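Local coordinates for protein Bd0816 (Bdellovibrio bacteriovorus HD100, PDB 5CER) that belongs to the peptidase S13 family and probably acts as a serine-type D-Ala-D-Ala carboxypeptidase on cell-wall peptides, at residues A[2-10]-A[20-29]. The protein carries 2 engineered substitutions. Numbering follows the deposited sequence.
Sequences VYVNSVCHM and EGEGDMQKKF
Glu20 pairs with His9 through two backbone hydrogen bonds, His9 N to Glu20 O at 2.8 Å and Glu20 N to His9 O at 3.1 Å. The imidazole lies across its partner's backbone, with Glu20 O over the centre of one ring face, 3.4 Å above the plane; with CG between the backbone N and the carbonyl carbon (chi1 45°), the ring turns back over the neighbouring strand. Gly21, opposite Cys8, brings its CA to within 3.1 Å of Val7 O in a CA-H...O contact. Glu22 forms the next hydrogen-bonded pair, with Val7 N donating to Glu22 O at 2.9 Å and Glu22 N returning a bond to Val7 O. Its side chain runs beside that of Val7, pointing the same way; OE1 reaches the methyls of Val4, crossing that side chain at about a right angle, while OE2 makes a salt bridge with Lys368 of helix 356-375. These pairs join the two strands of the antiparallel hairpin 3-11 and 19-21, at the margin of the sheet that continues through strand 339-348, where Asn5 and Ser6 form a classic bulge opposite Leu346. The chain turns a corner at Glu22. Asp24 O and Lys27 O both accept from one water, which in turn accepts a hydrogen bond from Ser6 OG, while Asp24 OD1 closes an Asx turn onto Gln26 N. Met25 CG presses on Cys8 SG at 3.3 Å. Lys27 CG lies over one face of Phe29, toward the rim, and Asn5 over the opposite face: the Asn5 amide stacks 4° from parallel with the ring, and Asn5 CB sits over its centre, 3.5 Å from the centroid of the Phe29 ring, in a CH-pi contact.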
loop_
_atom_site.group_PDB
_atom_site.type_symbol
_atom_site.label_atom_id
_atom_site.label_comp_id
_atom_site.label_asym_id
_atom_site.label_seq_id
_atom_site.Cartn_x
_atom_site.Cartn_y
_atom_site.Cartn_z
ATOM N N VAL A 2 1.488 -16.661 15.254
ATOM C CA VAL A 2 0.584 -16.313 14.185
ATOM C C VAL A 2 -0.628 -17.162 14.272
ATOM O O VAL A 2 -0.524 -18.388 14.313
ATOM C CB VAL A 2 1.230 -16.511 12.805
ATOM C CG1 VAL A 2 0.296 -16.036 11.701
ATOM C CG2 VAL A 2 2.547 -15.733 12.714
ATOM N N TYR A 3 -1.783 -16.526 14.250
ATOM C CA TYR A 3 -3.040 -17.239 14.284
ATOM C C TYR A 3 -4.218 -16.407 13.855
ATOM O O TYR A 3 -4.159 -15.163 13.808
ATOM C CB TYR A 3 -3.321 -17.801 15.682
ATOM C CG TYR A 3 -3.247 -16.810 16.810
ATOM C CD1 TYR A 3 -4.351 -16.034 17.172
ATOM C CD2 TYR A 3 -2.062 -16.662 17.549
ATOM C CE1 TYR A 3 -4.277 -15.136 18.235
ATOM C CE2 TYR A 3 -1.985 -15.768 18.617
ATOM C CZ TYR A 3 -3.094 -15.029 18.954
ATOM O OH TYR A 3 -3.000 -14.155 19.999
ATOM N N VAL A 4 -5.299 -17.127 13.547
ATOM C CA VAL A 4 -6.545 -16.525 13.042
ATOM C C VAL A 4 -7.321 -15.899 14.205
ATOM O O VAL A 4 -7.605 -16.567 15.152
ATOM C CB VAL A 4 -7.432 -17.562 12.340
ATOM C CG1 VAL A 4 -8.782 -16.931 11.949
ATOM C CG2 VAL A 4 -6.735 -18.107 11.090
ATOM N N ASN A 5 -7.549 -14.596 14.143
ATOM C CA ASN A 5 -8.455 -13.936 15.028
ATOM C C ASN A 5 -9.851 -14.206 14.572
ATOM O O ASN A 5 -10.675 -14.620 15.317
ATOM C CB ASN A 5 -8.157 -12.424 15.074
ATOM C CG ASN A 5 -6.906 -12.079 15.925
ATOM O OD1 ASN A 5 -6.623 -12.768 16.898
ATOM N ND2 ASN A 5 -6.186 -10.993 15.566
ATOM N N SER A 6 -10.100 -14.005 13.303
ATOM C CA SER A 6 -11.451 -13.963 12.785
ATOM C C SER A 6 -11.430 -13.977 11.241
ATOM O O SER A 6 -10.563 -13.350 10.621
ATOM C CB SER A 6 -12.072 -12.648 13.231
ATOM O OG SER A 6 -13.442 -12.650 12.969
ATOM N N VAL A 7 -12.399 -14.667 10.640
ATOM C CA VAL A 7 -12.647 -14.622 9.212
ATOM C C VAL A 7 -14.148 -14.469 8.968
ATOM O O VAL A 7 -14.939 -15.167 9.581
ATOM C CB VAL A 7 -12.121 -15.912 8.529
ATOM C CG1 VAL A 7 -12.546 -16.000 7.056
ATOM C CG2 VAL A 7 -10.615 -15.964 8.592
ATOM N N CYS A 8 -14.533 -13.639 7.996
ATOM C CA CYS A 8 -15.909 -13.508 7.572
ATOM C C CYS A 8 -16.000 -13.565 6.075
ATOM O O CYS A 8 -15.162 -13.006 5.390
ATOM C CB CYS A 8 -16.433 -12.145 7.933
ATOM S SG CYS A 8 -16.934 -12.085 9.618
ATOM N N HIS A 9 -17.122 -14.090 5.584
ATOM C CA HIS A 9 -17.512 -13.852 4.229
ATOM C C HIS A 9 -19.003 -13.903 3.992
ATOM O O HIS A 9 -19.745 -14.568 4.708
ATOM C CB HIS A 9 -16.743 -14.791 3.303
ATOM C CG HIS A 9 -16.688 -16.200 3.792
ATOM N ND1 HIS A 9 -15.549 -16.764 4.342
ATOM C CD2 HIS A 9 -17.633 -17.156 3.801
ATOM C CE1 HIS A 9 -15.814 -17.998 4.698
ATOM N NE2 HIS A 9 -17.064 -18.260 4.367
ATOM N N MET A 10 -19.421 -13.189 2.941
ATOM C CA MET A 10 -20.816 -12.948 2.655
ATOM C C MET A 10 -20.904 -12.754 1.140
ATOM O O MET A 10 -20.082 -12.060 0.563
ATOM C CB MET A 10 -21.280 -11.685 3.415
ATOM C CG MET A 10 -22.754 -11.360 3.230
ATOM S SD MET A 10 -23.230 -9.924 4.181
ATOM C CE MET A 10 -22.590 -8.607 3.148
ATOM N N GLU A 20 -20.543 -16.409 7.034
ATOM C CA GLU A 20 -19.823 -17.589 7.546
ATOM C C GLU A 20 -18.349 -17.242 7.662
ATOM O O GLU A 20 -17.921 -16.207 7.200
ATOM C CB GLU A 20 -20.068 -18.839 6.645
ATOM C CG GLU A 20 -21.472 -19.380 6.819
ATOM C CD GLU A 20 -21.812 -20.619 5.980
ATOM O OE1 GLU A 20 -21.344 -20.731 4.846
ATOM O OE2 GLU A 20 -22.569 -21.469 6.479
ATOM N N GLY A 21 -17.593 -18.124 8.296
ATOM C CA GLY A 21 -16.177 -17.865 8.581
ATOM C C GLY A 21 -15.609 -18.645 9.742
ATOM O O GLY A 21 -15.947 -19.784 9.949
ATOM N N GLU A 22 -14.789 -17.988 10.526
ATOM C CA GLU A 22 -14.083 -18.591 11.617
ATOM C C GLU A 22 -13.980 -17.603 12.727
ATOM O O GLU A 22 -13.776 -16.433 12.488
ATOM C CB GLU A 22 -12.642 -18.902 11.192
ATOM C CG GLU A 22 -12.454 -19.854 10.018
ATOM C CD GLU A 22 -10.974 -19.967 9.655
ATOM O OE1 GLU A 22 -10.110 -19.953 10.577
ATOM O OE2 GLU A 22 -10.671 -20.045 8.447
ATOM N N GLY A 23 -14.040 -18.077 13.959
ATOM C CA GLY A 23 -13.823 -17.222 15.144
ATOM C C GLY A 23 -15.048 -16.383 15.439
ATOM O O GLY A 23 -16.113 -16.597 14.865
ATOM N N ASP A 24 -14.851 -15.438 16.345
ATOM C CA ASP A 24 -15.896 -14.579 16.853
ATOM C C ASP A 24 -16.000 -13.396 15.949
ATOM O O ASP A 24 -15.102 -12.538 15.902
ATOM C CB ASP A 24 -15.534 -14.153 18.281
ATOM C CG ASP A 24 -16.645 -13.423 18.999
ATOM O OD1 ASP A 24 -17.664 -13.102 18.351
ATOM O OD2 ASP A 24 -16.542 -13.251 20.229
ATOM N N MET A 25 -17.064 -13.350 15.169
ATOM C CA MET A 25 -17.356 -12.182 14.297
ATOM C C MET A 25 -17.676 -10.902 15.032
ATOM O O MET A 25 -17.709 -9.844 14.401
ATOM C CB MET A 25 -18.633 -12.415 13.503
ATOM C CG MET A 25 -18.470 -13.246 12.263
ATOM S SD MET A 25 -20.121 -13.576 11.673
ATOM C CE MET A 25 -19.741 -15.247 11.105
ATOM N N GLN A 26 -18.014 -11.004 16.313
ATOM C CA GLN A 26 -18.428 -9.830 17.085
ATOM C C GLN A 26 -17.365 -9.391 18.078
ATOM O O GLN A 26 -17.659 -8.594 18.950
ATOM C CB GLN A 26 -19.725 -10.117 17.829
ATOM C CG GLN A 26 -20.892 -10.439 16.934
ATOM C CD GLN A 26 -22.154 -10.723 17.721
ATOM O OE1 GLN A 26 -22.113 -10.945 18.918
ATOM N NE2 GLN A 26 -23.275 -10.770 17.037
ATOM N N LYS A 27 -16.127 -9.877 17.926
ATOM C CA LYS A 27 -15.054 -9.424 18.793
ATOM C C LYS A 27 -14.183 -8.438 18.064
ATOM O O LYS A 27 -13.749 -8.677 16.929
ATOM C CB LYS A 27 -14.218 -10.609 19.283
ATOM C CG LYS A 27 -13.123 -10.151 20.245
ATOM C CD LYS A 27 -12.342 -11.274 20.911
ATOM C CE LYS A 27 -11.152 -10.671 21.649
ATOM N NZ LYS A 27 -10.344 -11.742 22.280
ATOM N N LYS A 28 -13.897 -7.334 18.728
ATOM C CA LYS A 28 -12.975 -6.331 18.197
ATOM C C LYS A 28 -11.556 -6.833 18.145
ATOM O O LYS A 28 -11.046 -7.397 19.088
ATOM C CB LYS A 28 -13.001 -5.068 19.029
ATOM C CG LYS A 28 -14.324 -4.351 18.971
ATOM C CD LYS A 28 -14.247 -3.052 19.721
ATOM C CE LYS A 28 -14.282 -3.274 21.207
ATOM N NZ LYS A 28 -13.938 -2.005 21.890
ATOM N N PHE A 29 -10.926 -6.627 16.991
ATOM C CA PHE A 29 -9.515 -6.934 16.790
ATOM C C PHE A 29 -8.823 -5.763 16.107
ATOM O O PHE A 29 -9.461 -5.026 15.355
ATOM C CB PHE A 29 -9.330 -8.219 15.936
ATOM C CG PHE A 29 -9.800 -9.475 16.595
ATOM C CD1 PHE A 29 -9.091 -10.027 17.671
ATOM C CD2 PHE A 29 -10.933 -10.153 16.132
ATOM C CE1 PHE A 29 -9.537 -11.211 18.273
ATOM C CE2 PHE A 29 -11.372 -11.337 16.727
ATOM C CZ PHE A 29 -10.681 -11.858 17.799
HETATM O O HOH W 1 -14.269 -10.225 14.629
#